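Local coordinates for fucoxanthin chlorophyll a/c-binding protein Lhcq10 (Chaetoceros gracilis, PDB 6L4U), which binds chlorophyll a, chlorophyll c1 and a fucoxanthin-type carotenoid, and probably harvests light as a photosynthetic antenna subunit, at residues F79-E84 with G162-F167. Residues are numbered along the deposited sequence; the frame is centred on the assembly and turned at random.
Sequences FLRQSE and GKPGAF. With CLA (chlorophyll a), chain B.
In this light-harvesting (LHC) fold, the type II beta turn K163-A166 packs against helix 73-102 through P164, which meets R81 and Q82. The turn belongs to the loop between helices 137-153 and 196-223, and residues 163-167 line a chlorophyll c1 pocket. The P164 ring lies over one face of the R81 guanidinium. P164 CG sits 3.3 Å above the R81 guanidinium plane, displaced toward its rim, and P164 CD is 3.5 Å from R81 NH1. A bend in the R81 chain at chi3 (62°) turns one guanidinium face to the proline ring. R81 also rests on L44 and I47 of helix 42-51, with a long, weak ion pair to D43, so it links the turn to helix 42-51. P164 CB faces the helix backbone, 3.8 Å from Q82 N. The Q82 amide ends beside the backbone of G165. G165 has phi 86°, as suits the third position of a type II turn, and its carbonyl O accepts a hydrogen bond from R89 further along helix 73-102. Segment 79-84 also carries pigment, on the side turned from P164. S83 OG hydrogen-bonds a further chlorophyll a. E84 is the axial ligand of another chlorophyll a, as in the glutamate–arginine ligation familiar from LHC proteins. Its chain is extended beyond CG, with CG anti to the backbone N (chi1 179°), which carries the carboxylate out to the macrocycle. R211 NE of helix 196-223 hydrogen-bonds E84 OE1, the same oxygen that binds the chlorophyll magnesium at 2.1 Å.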
ATOM      1  N   PHE Z  79     -60.430 -67.578  34.417  1.00 73.23           N
ATOM      2  CA  PHE Z  79     -60.122 -67.781  33.007  1.00 73.23           C
ATOM      3  C   PHE Z  79     -59.875 -69.254  32.716  1.00 73.23           C
ATOM      4  O   PHE Z  79     -60.333 -69.775  31.693  1.00 73.23           O
ATOM      5  CB  PHE Z  79     -58.900 -66.943  32.611  1.00 73.23           C
ATOM      6  CG  PHE Z  79     -58.608 -66.940  31.133  1.00 73.23           C
ATOM      7  CD1 PHE Z  79     -59.167 -65.981  30.311  1.00 73.23           C
ATOM      8  CD2 PHE Z  79     -57.752 -67.881  30.572  1.00 73.23           C
ATOM      9  CE1 PHE Z  79     -58.897 -65.969  28.960  1.00 73.23           C
ATOM     10  CE2 PHE Z  79     -57.489 -67.880  29.220  1.00 73.23           C
ATOM     11  CZ  PHE Z  79     -58.058 -66.924  28.416  1.00 73.23           C
ATOM     12  N   LEU Z  80     -59.131 -69.932  33.595  1.00 73.25           N
ATOM     13  CA  LEU Z  80     -58.843 -71.346  33.394  1.00 73.25           C
ATOM     14  C   LEU Z  80     -60.090 -72.199  33.562  1.00 73.25           C
ATOM     15  O   LEU Z  80     -60.230 -73.228  32.890  1.00 73.25           O
ATOM     16  CB  LEU Z  80     -57.761 -71.812  34.365  1.00 73.25           C
ATOM     17  CG  LEU Z  80     -56.358 -71.235  34.213  1.00 73.25           C
ATOM     18  CD1 LEU Z  80     -55.430 -71.858  35.237  1.00 73.25           C
ATOM     19  CD2 LEU Z  80     -55.848 -71.453  32.811  1.00 73.25           C
ATOM     20  N   ARG Z  81     -60.999 -71.791  34.447  1.00 70.59           N
ATOM     21  CA  ARG Z  81     -62.252 -72.517  34.607  1.00 70.59           C
ATOM     22  C   ARG Z  81     -63.160 -72.322  33.403  1.00 70.59           C
ATOM     23  O   ARG Z  81     -63.807 -73.274  32.957  1.00 70.59           O
ATOM     24  CB  ARG Z  81     -62.960 -72.068  35.878  1.00 70.59           C
ATOM     25  CG  ARG Z  81     -62.448 -72.722  37.129  1.00 70.59           C
ATOM     26  CD  ARG Z  81     -63.250 -72.265  38.322  1.00 70.59           C
ATOM     27  NE  ARG Z  81     -64.651 -72.645  38.191  1.00 70.59           N
ATOM     28  CZ  ARG Z  81     -65.621 -72.199  38.979  1.00 70.59           C
ATOM     29  NH1 ARG Z  81     -66.868 -72.600  38.788  1.00 70.59           N
ATOM     30  NH2 ARG Z  81     -65.341 -71.357  39.964  1.00 70.59           N
ATOM     31  N   GLN Z  82     -63.221 -71.098  32.871  1.00 72.81           N
ATOM     32  CA  GLN Z  82     -64.022 -70.829  31.679  1.00 72.81           C
ATOM     33  C   GLN Z  82     -63.492 -71.597  30.487  1.00 72.81           C
ATOM     34  O   GLN Z  82     -64.263 -72.101  29.668  1.00 72.81           O
ATOM     35  CB  GLN Z  82     -63.887 -69.403  31.231  1.00 72.81           C
ATOM     36  CG  GLN Z  82     -64.957 -68.673  30.528  1.00 72.81           C
ATOM     37  CD  GLN Z  82     -66.297 -69.244  30.182  1.00 72.81           C
ATOM     38  OE1 GLN Z  82     -66.523 -70.331  29.655  1.00 72.81           O
ATOM     39  NE2 GLN Z  82     -67.267 -68.454  30.610  1.00 72.81           N
ATOM     40  N   SER Z  83     -62.167 -71.603  30.328  1.00 77.59           N
ATOM     41  CA  SER Z  83     -61.562 -72.227  29.163  1.00 77.59           C
ATOM     42  C   SER Z  83     -61.683 -73.739  29.222  1.00 77.59           C
ATOM     43  O   SER Z  83     -61.792 -74.385  28.179  1.00 77.59           O
ATOM     44  CB  SER Z  83     -60.096 -71.821  29.042  1.00 77.59           C
ATOM     45  OG  SER Z  83     -59.475 -72.506  27.971  1.00 77.59           O
ATOM     46  N   GLU Z  84     -61.671 -74.317  30.426  1.00 79.77           N
ATOM     47  CA  GLU Z  84     -61.891 -75.753  30.554  1.00 79.77           C
ATOM     48  C   GLU Z  84     -63.340 -76.111  30.264  1.00 79.77           C
ATOM     49  O   GLU Z  84     -63.617 -77.107  29.586  1.00 79.77           O
ATOM     50  CB  GLU Z  84     -61.504 -76.224  31.954  1.00 79.77           C
ATOM     51  CG  GLU Z  84     -61.727 -77.709  32.179  1.00 79.77           C
ATOM     52  CD  GLU Z  84     -61.260 -78.171  33.537  1.00 79.77           C
ATOM     53  OE1 GLU Z  84     -60.505 -79.160  33.596  1.00 79.77           O
ATOM     54  OE2 GLU Z  84     -61.649 -77.548  34.546  1.00 79.77           O
ATOM     55  N   GLY Z 162     -67.579 -64.361  39.543  1.00 61.81           N
ATOM     56  CA  GLY Z 162     -67.370 -65.297  38.458  1.00 61.81           C
ATOM     57  C   GLY Z 162     -68.585 -65.969  37.863  1.00 61.81           C
ATOM     58  O   GLY Z 162     -69.279 -65.388  37.022  1.00 61.81           O
ATOM     59  N   LYS Z 163     -68.816 -67.211  38.289  1.00 65.99           N
ATOM     60  CA  LYS Z 163     -69.669 -68.221  37.674  1.00 65.99           C
ATOM     61  C   LYS Z 163     -69.284 -68.406  36.209  1.00 65.99           C
ATOM     62  O   LYS Z 163     -69.976 -67.906  35.310  1.00 65.99           O
ATOM     63  CB  LYS Z 163     -71.149 -67.876  37.796  1.00 65.99           C
ATOM     64  CG  LYS Z 163     -71.989 -69.075  37.500  1.00 65.99           C
ATOM     65  CD  LYS Z 163     -72.022 -70.023  38.656  1.00 65.99           C
ATOM     66  CE  LYS Z 163     -72.902 -71.130  38.227  1.00 65.99           C
ATOM     67  NZ  LYS Z 163     -74.202 -70.895  38.843  1.00 65.99           N
ATOM     68  N   PRO Z 164     -68.169 -69.079  35.927  1.00 67.38           N
ATOM     69  CA  PRO Z 164     -67.781 -69.297  34.532  1.00 67.38           C
ATOM     70  C   PRO Z 164     -68.649 -70.353  33.874  1.00 67.38           C
ATOM     71  O   PRO Z 164     -69.167 -71.265  34.523  1.00 67.38           O
ATOM     72  CB  PRO Z 164     -66.328 -69.763  34.644  1.00 67.38           C
ATOM     73  CG  PRO Z 164     -66.284 -70.457  35.947  1.00 67.38           C
ATOM     74  CD  PRO Z 164     -67.240 -69.742  36.858  1.00 67.38           C
ATOM     75  N   GLY Z 165     -68.805 -70.216  32.562  1.00 67.89           N
ATOM     76  CA  GLY Z 165     -69.702 -71.049  31.802  1.00 67.89           C
ATOM     77  C   GLY Z 165     -71.131 -70.556  31.758  1.00 67.89           C
ATOM     78  O   GLY Z 165     -71.899 -70.997  30.896  1.00 67.89           O
ATOM     79  N   ALA Z 166     -71.506 -69.652  32.659  1.00 68.21           N
ATOM     80  CA  ALA Z 166     -72.853 -69.094  32.697  1.00 68.21           C
ATOM     81  C   ALA Z 166     -73.028 -68.147  31.523  1.00 68.21           C
ATOM     82  O   ALA Z 166     -72.533 -67.019  31.542  1.00 68.21           O
ATOM     83  CB  ALA Z 166     -73.094 -68.378  34.019  1.00 68.21           C
ATOM     84  N   PHE Z 167     -73.718 -68.605  30.492  1.00 71.60           N
ATOM     85  CA  PHE Z 167     -73.993 -67.742  29.357  1.00 71.60           C
ATOM     86  C   PHE Z 167     -75.046 -66.715  29.749  1.00 71.60           C
ATOM     87  O   PHE Z 167     -76.106 -67.088  30.266  1.00 71.60           O
ATOM     88  CB  PHE Z 167     -74.470 -68.541  28.156  1.00 71.60           C
ATOM     89  CG  PHE Z 167     -74.150 -67.901  26.843  1.00 71.60           C
ATOM     90  CD1 PHE Z 167     -75.048 -67.034  26.243  1.00 71.60           C
ATOM     91  CD2 PHE Z 167     -72.950 -68.162  26.208  1.00 71.60           C
ATOM     92  CE1 PHE Z 167     -74.753 -66.439  25.032  1.00 71.60           C
ATOM     93  CE2 PHE Z 167     -72.650 -67.573  24.998  1.00 71.60           C
ATOM     94  CZ  PHE Z 167     -73.553 -66.711  24.410  1.00 71.60           C
TER
HETATM   95 MG   CLA B 302     -58.471 -79.780  33.487  1.00 83.37          MG
HETATM   96  CHA CLA B 302     -58.003 -79.376  36.892  1.00 83.37           C
HETATM   97  CHB CLA B 302     -57.986 -76.462  33.116  1.00 83.37           C
HETATM   98  CHC CLA B 302     -58.588 -80.286  30.143  1.00 83.37           C
HETATM   99  CHD CLA B 302     -58.492 -83.435  34.038  1.00 83.37           C
HETATM  100  NA  CLA B 302     -58.032 -78.202  34.753  1.00 83.37           N
HETATM  101  C1A CLA B 302     -57.935 -78.149  36.029  1.00 83.37           C
HETATM  102  C2A CLA B 302     -57.695 -76.782  36.626  1.00 83.37           C
HETATM  103  C3A CLA B 302     -57.759 -75.894  35.405  1.00 83.37           C
HETATM  104  C4A CLA B 302     -57.941 -76.933  34.354  1.00 83.37           C
HETATM  105  CMA CLA B 302     -59.044 -75.085  35.469  1.00 83.37           C
HETATM  106  CAA CLA B 302     -56.276 -76.622  37.221  1.00 83.37           C
HETATM  107  CBA CLA B 302     -55.076 -76.539  36.263  1.00 83.37           C
HETATM  108  CGA CLA B 302     -54.724 -77.871  35.635  1.00 83.37           C
HETATM  109  O1A CLA B 302     -54.291 -78.791  36.302  1.00 83.37           O
HETATM  110  O2A CLA B 302     -54.948 -78.109  34.221  1.00 83.37           O
HETATM  111  NB  CLA B 302     -58.279 -78.549  31.873  1.00 83.37           N
HETATM  112  C1B CLA B 302     -58.167 -77.226  31.884  1.00 83.37           C
HETATM  113  C2B CLA B 302     -58.247 -76.561  30.563  1.00 83.37           C
HETATM  114  C3B CLA B 302     -58.435 -77.722  29.670  1.00 83.37           C
HETATM  115  C4B CLA B 302     -58.429 -78.894  30.591  1.00 83.37           C
HETATM  116  CMB CLA B 302     -58.164 -75.099  30.222  1.00 83.37           C
HETATM  117  CAB CLA B 302     -58.578 -77.718  28.197  1.00 83.37           C
HETATM  118  CBB CLA B 302     -57.609 -78.163  27.428  1.00 83.37           C
HETATM  119  NC  CLA B 302     -58.500 -81.501  32.360  1.00 83.37           N
HETATM  120  C1C CLA B 302     -58.590 -81.480  31.014  1.00 83.37           C
HETATM  121  C2C CLA B 302     -58.699 -82.822  30.388  1.00 83.37           C
HETATM  122  C3C CLA B 302     -58.669 -83.739  31.540  1.00 83.37           C
HETATM  123  C4C CLA B 302     -58.546 -82.816  32.696  1.00 83.37           C
HETATM  124  CMC CLA B 302     -58.812 -83.186  28.937  1.00 83.37           C
HETATM  125  CAC CLA B 302     -58.739 -85.244  31.533  1.00 83.37           C
HETATM  126  CBC CLA B 302     -57.303 -85.720  31.484  1.00 83.37           C
HETATM  127  ND  CLA B 302     -58.248 -81.140  34.984  1.00 83.37           N
HETATM  128  C1D CLA B 302     -58.372 -82.554  35.199  1.00 83.37           C
HETATM  129  C2D CLA B 302     -58.367 -82.989  36.619  1.00 83.37           C
HETATM  130  C3D CLA B 302     -58.228 -81.673  37.286  1.00 83.37           C
HETATM  131  C4D CLA B 302     -58.172 -80.708  36.297  1.00 83.37           C
HETATM  132  CMD CLA B 302     -58.464 -84.277  37.385  1.00 83.37           C
HETATM  133  CAD CLA B 302     -58.113 -81.000  38.601  1.00 83.37           C
HETATM  134  OBD CLA B 302     -58.136 -81.579  39.747  1.00 83.37           O
HETATM  135  CBD CLA B 302     -58.005 -79.546  38.376  1.00 83.37           C
HETATM  136  CGD CLA B 302     -59.231 -78.900  38.950  1.00 83.37           C
HETATM  137  O1D CLA B 302     -59.132 -78.133  39.890  1.00 83.37           O
HETATM  138  O2D CLA B 302     -60.550 -79.154  38.396  1.00 83.37           O
HETATM  139  CED CLA B 302     -61.643 -78.327  38.799  1.00 83.37           C
HETATM  140  C1  CLA B 302     -53.903 -77.968  33.262  1.00 83.37           C
HETATM  141  C2  CLA B 302     -54.567 -77.601  31.959  1.00 83.37           C
HETATM  142  C3  CLA B 302     -53.931 -77.556  30.781  1.00 83.37           C
HETATM  143  C4  CLA B 302     -54.728 -77.188  29.567  1.00 83.37           C
HETATM  144  C5  CLA B 302     -52.451 -77.844  30.676  1.00 83.37           C
HETATM  145  C6  CLA B 302     -51.882 -77.688  29.270  1.00 83.37           C
HETATM  146  C7  CLA B 302     -50.954 -78.858  28.978  1.00 83.37           C
HETATM  147  C8  CLA B 302     -50.469 -78.890  27.535  1.00 83.37           C
HETATM  148  C9  CLA B 302     -49.840 -80.250  27.250  1.00 83.37           C
HETATM  149  C10 CLA B 302     -49.499 -77.731  27.316  1.00 83.37           C
HETATM  150  C11 CLA B 302     -48.662 -77.858  26.045  1.00 83.37           C
HETATM  151  C12 CLA B 302     -49.447 -77.521  24.783  1.00 83.37           C
HETATM  152  C13 CLA B 302     -48.751 -76.414  24.006  1.00 83.37           C
HETATM  153  C14 CLA B 302     -49.032 -75.074  24.674  1.00 83.37           C
HETATM  154  C15 CLA B 302     -49.218 -76.451  22.554  1.00 83.37           C
HETATM  155  C16 CLA B 302     -48.536 -75.434  21.644  1.00 83.37           C
HETATM  156  C17 CLA B 302     -49.550 -74.440  21.080  1.00 83.37           C
HETATM  157  C18 CLA B 302     -49.473 -74.309  19.564  1.00 83.37           C
HETATM  158  C19 CLA B 302     -50.513 -73.319  19.058  1.00 83.37           C
HETATM  159  C20 CLA B 302     -49.639 -75.659  18.878  1.00 83.37           C